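Local coordinates for putative metal binding protein (Coccidioides immitis, PDB 3CVG) that probably binds a metal ion or another small solute in the manner of periplasmic binding proteins, although its exact role is not established, at residues Met108-Pro113 against Ala193-Arg198; Asp124-Phe129 against Leu165-Val170; Ala135-Asn140 against Ala175-Tyr180; Phe147-Arg150 against Thr156-Lys159; Leu163-Ser166 against Pro171-Thr174. One frame throughout, in Å; residues are numbered along the deposited sequence.

Contact 1 of 5, residues Met108-Pro113 against Ala193-Arg198; sequences MLIGPP and AAILLR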
# COMPACT_ATOMS: atom_id res chain seq x y z
N MSE A 108 8.22 -4.61 -0.49
CA MSE A 108 9.58 -5.13 -0.52
C MSE A 108 9.88 -5.98 0.71
O MSE A 108 9.32 -5.74 1.79
CB MSE A 108 10.63 -4.00 -0.64
CG MSE A 108 10.28 -2.65 -0.01
SE MSE A 108 11.62 -1.25 -0.45
CE MSE A 108 13.01 -1.71 0.81
N LEU A 109 10.71 -7.00 0.52
CA LEU A 109 11.12 -7.86 1.63
C LEU A 109 12.51 -7.38 1.99
O LEU A 109 13.41 -7.37 1.14
CB LEU A 109 11.18 -9.33 1.20
CG LEU A 109 11.72 -10.28 2.27
CD1 LEU A 109 10.76 -10.31 3.47
CD2 LEU A 109 11.90 -11.66 1.67
N ILE A 110 12.69 -6.96 3.23
CA ILE A 110 13.99 -6.48 3.67
C ILE A 110 14.42 -7.29 4.89
O ILE A 110 13.58 -7.91 5.56
CB ILE A 110 13.94 -4.97 3.99
CG1 ILE A 110 13.06 -4.71 5.22
CG2 ILE A 110 13.36 -4.21 2.80
CD1 ILE A 110 13.81 -4.77 6.54
N GLY A 111 15.72 -7.31 5.17
CA GLY A 111 16.21 -8.06 6.32
C GLY A 111 17.59 -7.57 6.73
O GLY A 111 18.16 -6.69 6.08
N PRO A 112 18.15 -8.11 7.82
CA PRO A 112 19.47 -7.68 8.29
C PRO A 112 20.63 -8.09 7.37
O PRO A 112 20.54 -9.08 6.65
CB PRO A 112 19.58 -8.34 9.66
CG PRO A 112 18.86 -9.63 9.46
CD PRO A 112 17.63 -9.22 8.65
N PRO A 113 21.72 -7.31 7.38
CA PRO A 113 22.90 -7.58 6.56
C PRO A 113 23.47 -8.98 6.82
O PRO A 113 24.04 -9.59 5.92
CB PRO A 113 23.87 -6.48 6.97
CG PRO A 113 22.95 -5.34 7.27
CD PRO A 113 21.83 -6.00 8.05
N ALA A 193 11.66 -0.77 13.65
CA ALA A 193 11.78 -1.85 14.62
C ALA A 193 12.42 -3.09 14.01
O ALA A 193 13.28 -3.71 14.63
CB ALA A 193 10.40 -2.21 15.18
N ALA A 194 12.00 -3.46 12.79
CA ALA A 194 12.56 -4.63 12.13
C ALA A 194 14.07 -4.49 11.94
O ALA A 194 14.83 -5.45 12.11
CB ALA A 194 11.90 -4.84 10.77
N ILE A 195 14.48 -3.29 11.57
CA ILE A 195 15.89 -3.01 11.34
C ILE A 195 16.68 -3.05 12.64
O ILE A 195 17.73 -3.70 12.70
CB ILE A 195 16.05 -1.63 10.66
CG1 ILE A 195 15.46 -1.71 9.25
CG2 ILE A 195 17.53 -1.23 10.58
CD1 ILE A 195 15.20 -0.33 8.63
N LEU A 196 16.17 -2.40 13.67
CA LEU A 196 16.84 -2.37 14.98
C LEU A 196 16.93 -3.76 15.60
O LEU A 196 17.90 -4.09 16.27
CB LEU A 196 16.09 -1.45 15.95
CG LEU A 196 16.11 0.06 15.69
CD1 LEU A 196 15.29 0.78 16.76
CD2 LEU A 196 17.54 0.56 15.70
N LEU A 197 15.90 -4.57 15.37
CA LEU A 197 15.85 -5.91 15.94
C LEU A 197 16.49 -6.97 15.06
O LEU A 197 16.56 -8.14 15.45
CB LEU A 197 14.40 -6.30 16.20
CG LEU A 197 13.61 -5.42 17.16
CD1 LEU A 197 12.13 -5.65 16.93
CD2 LEU A 197 14.01 -5.72 18.60
N ARG A 198 16.96 -6.57 13.88
CA ARG A 198 17.57 -7.50 12.93
C ARG A 198 16.58 -8.58 12.47
O ARG A 198 16.89 -9.77 12.51
CB ARG A 198 18.82 -8.15 13.53
CG ARG A 198 19.94 -7.17 13.81
CD ARG A 198 21.18 -7.88 14.35
NE ARG A 198 20.94 -8.38 15.70
CZ ARG A 198 21.73 -9.26 16.31
NH1 ARG A 198 22.80 -9.74 15.70
NH2 ARG A 198 21.43 -9.65 17.55
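Pro112, just past the end of strand 100-111, brings its CA to 5.0 Å from the CA of Arg198, the residue that leaves the helical course after helix 187-196. Arg198 has positive phi (62°) and closes a Schellman motif, its N bonded back to Ile195 O at 3.2 Å; the Leu197 N to Ala193 O bond, 2.9 Å, is the last regular helical one. The turned-back chain presents its carbonyl to the proline ring, and Pro112 CG lies 3.6 Å from Arg198 O. Beside this, the CB atoms of Pro112 and Arg198 pack alongside one another at 3.9 Å. Only the root of the arginine takes part. Its CG stands anti to the carbonyl carbon (chi1 -65°), and the chain, bent at chi3, carries the guanidinium away from the strand end. Deeper in, Ile110 CD1 rests 4.4 Å from Ile195 CG1, a loose touch. Beta branching suits Ile110 to its strand, and Ile195 fits its place as an apolar, buried residue. Ile110 also packs on Thr201 of strand 200-204, which pairs with its own strand, while Pro112 O is bound by Tyr222 OH. With no hydrogen bond crossing between the two segments, the contact is held by dispersion. The rigid proline supplies a compact apolar surface, and the arginine's charged end, carried away from it, plays no part here.

Contact 2 of 5, residues Asp124-Phe129 against Leu165-Val170; sequences DIADMF and LSIGQV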
# COMPACT_ATOMS: atom_id res chain seq x y z
N ASP A 124 12.80 -16.73 -6.03
CA ASP A 124 11.43 -16.24 -6.14
C ASP A 124 11.01 -15.87 -4.71
O ASP A 124 11.51 -16.46 -3.75
CB ASP A 124 10.51 -17.34 -6.70
CG ASP A 124 9.05 -16.91 -6.76
OD1 ASP A 124 8.42 -16.73 -5.69
OD2 ASP A 124 8.51 -16.77 -7.89
N ILE A 125 10.11 -14.90 -4.57
CA ILE A 125 9.68 -14.47 -3.24
C ILE A 125 9.14 -15.64 -2.41
O ILE A 125 9.40 -15.72 -1.20
CB ILE A 125 8.61 -13.33 -3.34
CG1 ILE A 125 8.24 -12.82 -1.94
CG2 ILE A 125 7.37 -13.81 -4.06
CD1 ILE A 125 9.41 -12.22 -1.18
N ALA A 126 8.42 -16.56 -3.05
CA ALA A 126 7.86 -17.71 -2.34
C ALA A 126 8.98 -18.58 -1.77
O ALA A 126 8.89 -19.05 -0.63
CB ALA A 126 6.97 -18.52 -3.26
N ASP A 127 10.03 -18.79 -2.55
CA ASP A 127 11.14 -19.61 -2.07
C ASP A 127 11.89 -18.90 -0.95
O ASP A 127 12.53 -19.55 -0.11
CB ASP A 127 12.08 -19.95 -3.23
CG ASP A 127 11.37 -20.75 -4.32
OD1 ASP A 127 10.62 -21.70 -3.97
OD2 ASP A 127 11.56 -20.46 -5.53
N MSE A 128 11.83 -17.57 -0.92
CA MSE A 128 12.50 -16.82 0.14
C MSE A 128 11.73 -17.07 1.43
O MSE A 128 12.33 -17.29 2.48
CB MSE A 128 12.53 -15.32 -0.17
CG MSE A 128 13.64 -14.92 -1.12
SE MSE A 128 13.66 -13.06 -1.54
CE MSE A 128 12.74 -13.15 -3.22
N PHE A 129 10.41 -17.06 1.34
CA PHE A 129 9.57 -17.31 2.50
C PHE A 129 9.78 -18.74 3.00
O PHE A 129 9.85 -18.97 4.20
CB PHE A 129 8.10 -17.05 2.17
CG PHE A 129 7.68 -15.63 2.41
CD1 PHE A 129 8.18 -14.60 1.62
CD2 PHE A 129 6.86 -15.31 3.49
CE1 PHE A 129 7.88 -13.26 1.90
CE2 PHE A 129 6.55 -13.97 3.78
CZ PHE A 129 7.06 -12.96 2.99
N LEU A 165 0.88 -18.15 3.61
CA LEU A 165 -0.09 -19.15 3.20
C LEU A 165 0.28 -19.76 1.85
O LEU A 165 0.04 -20.94 1.62
CB LEU A 165 -1.50 -18.55 3.12
CG LEU A 165 -2.16 -18.13 4.45
CD1 LEU A 165 -3.54 -17.61 4.16
CD2 LEU A 165 -2.24 -19.30 5.42
N SER A 166 0.87 -18.96 0.96
CA SER A 166 1.26 -19.44 -0.38
C SER A 166 2.24 -20.62 -0.31
O SER A 166 2.33 -21.42 -1.25
CB SER A 166 1.87 -18.31 -1.23
OG SER A 166 3.18 -17.97 -0.79
N ILE A 167 2.99 -20.72 0.78
CA ILE A 167 3.92 -21.83 0.94
C ILE A 167 3.42 -22.86 1.96
O ILE A 167 4.19 -23.66 2.48
CB ILE A 167 5.34 -21.37 1.33
CG1 ILE A 167 5.31 -20.65 2.68
CG2 ILE A 167 5.91 -20.48 0.22
CD1 ILE A 167 6.67 -20.47 3.29
N GLY A 168 2.12 -22.81 2.25
CA GLY A 168 1.51 -23.75 3.18
C GLY A 168 1.78 -23.56 4.66
O GLY A 168 1.67 -24.53 5.43
N GLN A 169 2.12 -22.35 5.08
CA GLN A 169 2.40 -22.09 6.49
C GLN A 169 1.39 -21.12 7.12
O GLN A 169 0.89 -20.21 6.45
CB GLN A 169 3.80 -21.51 6.67
CG GLN A 169 4.94 -22.37 6.13
CD GLN A 169 4.99 -23.74 6.75
OE1 GLN A 169 4.72 -23.91 7.94
NE2 GLN A 169 5.34 -24.74 5.95
N VAL A 170 1.10 -21.32 8.41
CA VAL A 170 0.20 -20.45 9.15
C VAL A 170 0.92 -20.15 10.47
O VAL A 170 0.59 -20.72 11.51
CB VAL A 170 -1.15 -21.15 9.47
CG1 VAL A 170 -2.17 -20.10 9.92
CG2 VAL A 170 -1.68 -21.91 8.24
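The Phe129 ring, whose CB touches Ile167 CD1 at 3.9 Å, is itself led away from the segment 165-170. Ile125 CD1 lies at its edge, in the ring plane, and Trp164 of helix 155-166 meets it edge-to-face. The other flat group is the carboxylate of Asp124, the N-cap of helix 125-138. Its OD1 accepts from Ala126 N at 2.6 Å with an N-H...O angle of 158°, using the lone pair that points away from OD2. Aspartate suits the place, since its short side chain can fold back onto an amide of the first turn that has no carbonyl before it in the helix.

Across the contact Ile167 does nearly all the work, with a separate branch for each partner. CG1 takes the crowded position between the backbone N and the carbonyl carbon (chi1 62°), and the extended chain beyond it sets CD1 3.6 Å from the backbone C of Phe129. The CG2 branch turns to the preceding helical turn, 3.4 Å from Ala126 O and 4.1 Å from Ala126 CB. The small alanine lets the two backbones come to 6.6 Å between the CA atoms of Ala126 and Ile167. Behind Ile167, Gly168 has positive phi (74°) and ends helix 155-166 in a Schellman motif, its N bonded to Leu165 O at 2.9 Å.

A branched aliphatic residue near the C-terminal end of helix 155-166 thus seats against the first turns of helix 125-138 by van der Waals packing, while the polar bonds nearby do not cross the contact but cap the start of one helix and end the other.

Contact 3 of 5, residues Ala135-Asn140 against Ala175-Tyr180; sequences AAEAGN and AYSTWY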
# COMPACT_ATOMS: atom_id res chain seq x y z
N ALA A 135 14.69 -21.92 8.27
CA ALA A 135 15.80 -21.39 9.06
C ALA A 135 15.29 -20.91 10.42
O ALA A 135 15.98 -21.02 11.42
CB ALA A 135 16.48 -20.24 8.32
N ALA A 136 14.08 -20.36 10.44
CA ALA A 136 13.52 -19.89 11.70
C ALA A 136 13.21 -21.10 12.56
O ALA A 136 13.45 -21.11 13.77
CB ALA A 136 12.27 -19.06 11.44
N GLU A 137 12.67 -22.14 11.94
CA GLU A 137 12.34 -23.36 12.66
C GLU A 137 13.61 -24.01 13.23
O GLU A 137 13.57 -24.58 14.31
CB GLU A 137 11.60 -24.33 11.74
CG GLU A 137 10.15 -23.92 11.53
CD GLU A 137 9.36 -24.04 12.81
OE1 GLU A 137 9.17 -25.18 13.27
OE2 GLU A 137 8.93 -23.00 13.37
N ALA A 138 14.72 -23.92 12.50
CA ALA A 138 15.99 -24.49 12.97
C ALA A 138 16.47 -23.69 14.19
O ALA A 138 17.13 -24.23 15.08
CB ALA A 138 17.03 -24.43 11.87
N GLY A 139 16.13 -22.40 14.21
CA GLY A 139 16.49 -21.52 15.31
C GLY A 139 17.92 -21.55 15.81
O GLY A 139 18.19 -21.15 16.95
N ASN A 140 18.84 -22.00 14.97
CA ASN A 140 20.26 -22.08 15.34
C ASN A 140 21.13 -21.21 14.43
O ASN A 140 22.14 -21.68 13.90
CB ASN A 140 20.72 -23.53 15.24
CG ASN A 140 20.51 -24.10 13.85
OD1 ASN A 140 19.65 -23.63 13.11
ND2 ASN A 140 21.30 -25.11 13.50
N ALA A 175 0.44 -23.64 17.66
CA ALA A 175 1.67 -24.33 17.55
C ALA A 175 2.18 -22.98 17.03
O ALA A 175 2.78 -22.89 15.96
CB ALA A 175 1.61 -25.38 16.45
N TYR A 176 1.84 -21.91 17.76
CA TYR A 176 2.24 -20.55 17.37
C TYR A 176 3.74 -20.46 17.11
O TYR A 176 4.55 -20.87 17.94
CB TYR A 176 1.88 -19.53 18.46
CG TYR A 176 2.14 -18.09 18.04
CD1 TYR A 176 1.17 -17.36 17.34
CD2 TYR A 176 3.38 -17.48 18.25
CE1 TYR A 176 1.42 -16.07 16.87
CE2 TYR A 176 3.66 -16.19 17.77
CZ TYR A 176 2.67 -15.49 17.07
OH TYR A 176 2.93 -14.24 16.55
N SER A 177 4.10 -19.90 15.95
CA SER A 177 5.50 -19.74 15.58
C SER A 177 6.03 -18.49 16.30
O SER A 177 5.72 -17.36 15.90
CB SER A 177 5.63 -19.59 14.06
OG SER A 177 5.07 -20.71 13.39
N THR A 178 6.83 -18.71 17.33
CA THR A 178 7.35 -17.61 18.13
C THR A 178 8.24 -16.63 17.40
O THR A 178 8.42 -15.51 17.86
CB THR A 178 8.07 -18.13 19.42
OG1 THR A 178 9.20 -18.93 19.07
CG2 THR A 178 7.12 -18.96 20.26
N TRP A 179 8.81 -17.05 16.27
CA TRP A 179 9.64 -16.16 15.45
C TRP A 179 8.77 -15.19 14.62
O TRP A 179 9.28 -14.26 13.98
CB TRP A 179 10.55 -16.97 14.52
CG TRP A 179 9.86 -18.10 13.80
CD1 TRP A 179 9.81 -19.41 14.19
CD2 TRP A 179 9.16 -18.03 12.55
NE1 TRP A 179 9.12 -20.16 13.26
CE2 TRP A 179 8.72 -19.34 12.24
CE3 TRP A 179 8.86 -16.99 11.66
CZ2 TRP A 179 7.99 -19.63 11.08
CZ3 TRP A 179 8.14 -17.28 10.51
CH2 TRP A 179 7.71 -18.59 10.22
N TYR A 180 7.46 -15.43 14.61
CA TYR A 180 6.52 -14.57 13.88
C TYR A 180 6.23 -13.47 14.88
O TYR A 180 5.40 -13.62 15.79
CB TYR A 180 5.25 -15.34 13.51
CG TYR A 180 4.30 -14.59 12.59
CD1 TYR A 180 4.62 -14.35 11.25
CD2 TYR A 180 3.06 -14.15 13.06
CE1 TYR A 180 3.73 -13.69 10.40
CE2 TYR A 180 2.17 -13.48 12.22
CZ TYR A 180 2.50 -13.25 10.89
OH TYR A 180 1.61 -12.60 10.06
O HOH W 1 6.34 -23.06 13.75
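One straight hydrogen bond joins Glu137 to Trp179: NE1 donates to OE2 at 2.8 Å with an N-H...O angle of 171°. The acceptor sits at the indole edge, close to the ring plane, and uses the lone pair facing away from OE1; the carboxylate is turned 63° from the ring. A bend at chi2 folds the glutamate chain round to reach this edge. The same OE2 also accepts from a water at 2.6 Å, and that water bonds Ser177 OG at 2.7 Å, so one oxygen serves both the ring and the loop.

These partners lie at the far end of helix 125-138, where the chain leaves the helix at Gly139, whose positive phi costs a residue without CB little, and in a type I beta turn from Ser177 to Tyr180 that leads into strand 180-182.

A CH-pi contact comes from Ala136, whose CB stands over the five-membered ring, 3.4 Å from its centroid; a methyl is small enough to lie nearly on the ring normal. Ser177 CB, of the same loop as the indole, covers the opposite face. Within the loop, Tyr176 OH donates to Tyr180 O at 2.7 Å, bracing the turn, while Trp179 reaches back to Trp164 of helix 155-166, the two indoles meeting at about 55°.

Contact 4 of 5, residues Phe147-Arg150 against Thr156-Lys159; sequences FLSR and TNIK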
# COMPACT_ATOMS: atom_id res chain seq x y z
N PHE A 147 10.56 -12.79 11.76
CA PHE A 147 9.81 -12.02 10.77
C PHE A 147 8.84 -11.09 11.48
O PHE A 147 8.02 -11.55 12.28
CB PHE A 147 9.02 -12.95 9.85
CG PHE A 147 8.25 -12.24 8.80
CD1 PHE A 147 8.84 -11.92 7.58
CD2 PHE A 147 6.94 -11.83 9.03
CE1 PHE A 147 8.13 -11.21 6.62
CE2 PHE A 147 6.23 -11.12 8.07
CZ PHE A 147 6.84 -10.81 6.86
N LEU A 148 8.91 -9.79 11.18
CA LEU A 148 8.03 -8.80 11.81
C LEU A 148 6.73 -8.55 11.04
O LEU A 148 6.74 -8.15 9.87
CB LEU A 148 8.77 -7.47 12.02
CG LEU A 148 8.11 -6.41 12.93
CD1 LEU A 148 9.20 -5.52 13.52
CD2 LEU A 148 7.07 -5.56 12.19
N SER A 149 5.62 -8.79 11.72
CA SER A 149 4.30 -8.58 11.14
C SER A 149 3.58 -7.45 11.88
O SER A 149 3.55 -7.42 13.12
CB SER A 149 3.47 -9.87 11.23
OG SER A 149 2.09 -9.63 10.99
N ARG A 150 3.02 -6.52 11.13
CA ARG A 150 2.27 -5.42 11.74
C ARG A 150 0.96 -5.94 12.35
O ARG A 150 0.35 -5.26 13.19
CB ARG A 150 2.03 -4.31 10.72
CG ARG A 150 3.29 -3.47 10.48
CD ARG A 150 3.12 -2.52 9.31
NE ARG A 150 1.93 -1.69 9.46
CZ ARG A 150 1.26 -1.17 8.44
NH1 ARG A 150 1.67 -1.38 7.20
NH2 ARG A 150 0.16 -0.45 8.67
N THR A 156 -0.28 -4.29 4.05
CA THR A 156 1.00 -4.96 4.29
C THR A 156 0.77 -6.29 5.02
O THR A 156 1.32 -7.32 4.63
CB THR A 156 1.93 -4.05 5.14
OG1 THR A 156 2.20 -2.85 4.41
CG2 THR A 156 3.25 -4.75 5.44
N ASN A 157 -0.04 -6.27 6.07
CA ASN A 157 -0.35 -7.49 6.82
C ASN A 157 -0.99 -8.52 5.89
O ASN A 157 -0.60 -9.69 5.88
CB ASN A 157 -1.29 -7.16 7.99
CG ASN A 157 -1.71 -8.39 8.80
OD1 ASN A 157 -0.97 -9.38 8.92
ND2 ASN A 157 -2.89 -8.32 9.38
N ILE A 158 -1.96 -8.09 5.09
CA ILE A 158 -2.62 -9.00 4.15
C ILE A 158 -1.56 -9.65 3.26
O ILE A 158 -1.54 -10.87 3.06
CB ILE A 158 -3.64 -8.21 3.27
CG1 ILE A 158 -4.88 -7.85 4.09
CG2 ILE A 158 -4.03 -9.04 2.02
CD1 ILE A 158 -5.73 -6.73 3.46
N LYS A 159 -0.64 -8.83 2.75
CA LYS A 159 0.41 -9.29 1.85
C LYS A 159 1.31 -10.38 2.45
O LYS A 159 1.48 -11.44 1.84
CB LYS A 159 1.28 -8.11 1.43
CG LYS A 159 2.54 -8.52 0.70
CD LYS A 159 2.36 -8.55 -0.80
CE LYS A 159 1.32 -9.52 -1.26
NZ LYS A 159 0.39 -8.84 -2.22
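Ser149 OG, which faces Asn157 across this contact, is a gripped polar atom: it is hydrogen-bonded to Glu160 OE2 and to Tyr180 OH, with a weak further bond from Tyr151 N. The hydroxyl stands anti to the backbone N (chi1 166°), which carries it from the strand end toward helix 155-166. A serine suits this buried position, since its one small polar atom can serve several neighbours. The Asn157 side chain comes only within van der Waals range of it, and the CA atoms of Arg150 and Asn157 are 5.9 Å apart.

Arg150 reaches the helix by a longer path. Its chain bends at chi3 (53°) and brings NH1 across the Thr156 side chain at about a right angle, 3.2 Å from Thr156 OG1 and 3.4 Å from Thr156 CB. OG1 lies at the guanidinium edge, yet the angle is too poor for a hydrogen bond. The strong partners of the arginine are Asp152, which forms a salt bridge with NH2, and Thr185 O, which accepts from NE; together they fix the group with its edge toward Thr156.

The nearest atom of the Thr156 side chain is about 3 Å from the bound calcium ion, so the first turn of the helix borders the metal site, consistent with a ligand cleft of the kind found in periplasmic binding proteins.

Strand 147-149 and helix 155-166 are the first two elements of a beta-alpha-beta unit completed by strand 180-182, which runs parallel to the first. Strand 200-204 flanks strand 147-149 as well, and helix 187-196 packs on Leu148 and Arg150.

Contact 5 of 5, residues Leu163-Ser166 against Pro171-Thr174; sequences LWLS and PWAT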
# COMPACT_ATOMS: atom_id res chain seq x y z
N LEU A 163 1.61 -14.31 1.60
CA LEU A 163 2.87 -14.97 1.22
C LEU A 163 3.12 -16.23 2.06
O LEU A 163 3.51 -17.27 1.53
CB LEU A 163 4.03 -13.97 1.34
CG LEU A 163 3.96 -12.85 0.29
CD1 LEU A 163 5.00 -11.80 0.59
CD2 LEU A 163 4.17 -13.46 -1.08
N TRP A 164 2.90 -16.15 3.37
CA TRP A 164 3.09 -17.34 4.22
C TRP A 164 2.15 -18.47 3.80
O TRP A 164 2.58 -19.63 3.64
CB TRP A 164 2.85 -16.98 5.69
CG TRP A 164 3.96 -16.14 6.27
CD1 TRP A 164 3.88 -14.86 6.72
CD2 TRP A 164 5.33 -16.53 6.40
NE1 TRP A 164 5.12 -14.42 7.13
CE2 TRP A 164 6.03 -15.43 6.94
CE3 TRP A 164 6.04 -17.70 6.12
CZ2 TRP A 164 7.40 -15.46 7.20
CZ3 TRP A 164 7.41 -17.74 6.37
CH2 TRP A 164 8.07 -16.62 6.90
N LEU A 165 0.88 -18.15 3.61
CA LEU A 165 -0.09 -19.15 3.20
C LEU A 165 0.28 -19.76 1.85
O LEU A 165 0.04 -20.94 1.62
CB LEU A 165 -1.50 -18.55 3.12
CG LEU A 165 -2.16 -18.13 4.45
CD1 LEU A 165 -3.54 -17.61 4.16
CD2 LEU A 165 -2.24 -19.30 5.42
N SER A 166 0.87 -18.96 0.96
CA SER A 166 1.26 -19.44 -0.38
C SER A 166 2.24 -20.62 -0.31
O SER A 166 2.33 -21.42 -1.25
CB SER A 166 1.87 -18.31 -1.23
OG SER A 166 3.18 -17.97 -0.79
N PRO A 171 1.90 -19.24 10.43
CA PRO A 171 2.71 -18.84 11.60
C PRO A 171 1.94 -18.38 12.83
O PRO A 171 2.36 -18.63 13.96
CB PRO A 171 3.60 -17.73 11.06
CG PRO A 171 3.69 -18.03 9.59
CD PRO A 171 2.29 -18.44 9.25
N TRP A 172 0.82 -17.69 12.62
CA TRP A 172 0.01 -17.17 13.72
C TRP A 172 -0.91 -18.20 14.37
O TRP A 172 -1.35 -17.99 15.50
CB TRP A 172 -0.83 -15.99 13.23
CG TRP A 172 -1.62 -16.31 12.01
CD1 TRP A 172 -2.87 -16.85 11.95
CD2 TRP A 172 -1.19 -16.15 10.65
NE1 TRP A 172 -3.25 -17.04 10.64
CE2 TRP A 172 -2.24 -16.62 9.82
CE3 TRP A 172 -0.02 -15.66 10.05
CZ2 TRP A 172 -2.15 -16.61 8.42
CZ3 TRP A 172 0.06 -15.64 8.65
CH2 TRP A 172 -1.00 -16.11 7.86
N ALA A 173 -1.20 -19.29 13.66
CA ALA A 173 -2.09 -20.34 14.17
C ALA A 173 -1.38 -21.18 15.24
O ALA A 173 -0.14 -21.22 15.28
CB ALA A 173 -2.56 -21.23 13.03
N THR A 174 -2.16 -21.86 16.09
CA THR A 174 -1.54 -22.62 17.17
C THR A 174 -0.54 -23.62 16.77
O THR A 174 -0.67 -24.36 15.79
CB THR A 174 -2.53 -23.26 18.15
OG1 THR A 174 -3.40 -24.17 17.48
CG2 THR A 174 -3.28 -22.16 18.87
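Pro171 lies over one face of the Trp164 indole, and the two side chains cross obliquely. Its CG makes a CH-pi contact, 4.0 Å from the centroid of the five-membered ring and 22° off the ring normal, displaced toward the rim; the closest approach is Pro171 CG to Trp164 CG at 3.8 Å. Pro171 CD adds a touch on Trp164 CB at 3.9 Å. Proline fits well here, because its ring C-H hydrogens carry a slight positive charge, lying as they do near the amide nitrogen, and its rigid shape can pack against an electron-rich indole with little conformational freedom to lose.

Trp172 approaches with the six-membered end of its ring, slanting against its neighbours rather than stacking on them. Its CZ3 comes 4.3 Å from Trp164 CB, while its CZ2 is 4.0 Å from Leu165 CD2, with the leucine and indole at about a right angle. A chi1 of 52°, placing CG between the backbone N and the carbonyl carbon, swings the indole back along the loop to the helix. Leu165, with CG anti to the carbonyl carbon (chi1 -68°), offers its branched end to meet it, so the more exposed tryptophan shields the flank of the helix with hydrocarbon.

The loop thus doubles back from the end of helix 155-166 to cover the C-terminal part of that helix. Trp164 also meets His133 of helix 125-138, Phe147 of strand 147-149, edge-to-face, and Tyr180 of strand 180-182, which places it in a largely aromatic cluster between the helices and the strands.

Overall arrangement
All five contacts belong to the part of the chain that is of the periplasmic-binding-protein type, and contact 1 closes a long chain loop in which the other four are nested. Contacts 2 and 3 use helix 125-138 and cross along the chain, their segments alternating; contacts 2, 4 and 5 share helix 155-166, contact 4 closing before contact 5 opens. Centres lie from 9 Å apart (contacts 2 and 5) to 20 Å (contacts 1 and 5). Leu109 packs on Ile125 and Met128, joining contact 1 to contact 2, while Leu148 meets Ala193 and Ala194 between contacts 4 and 1. The touching contacts form one packed region with calcium beside contact 4, consistent with one lobe of a two-lobed binding protein bordering its ligand cleft.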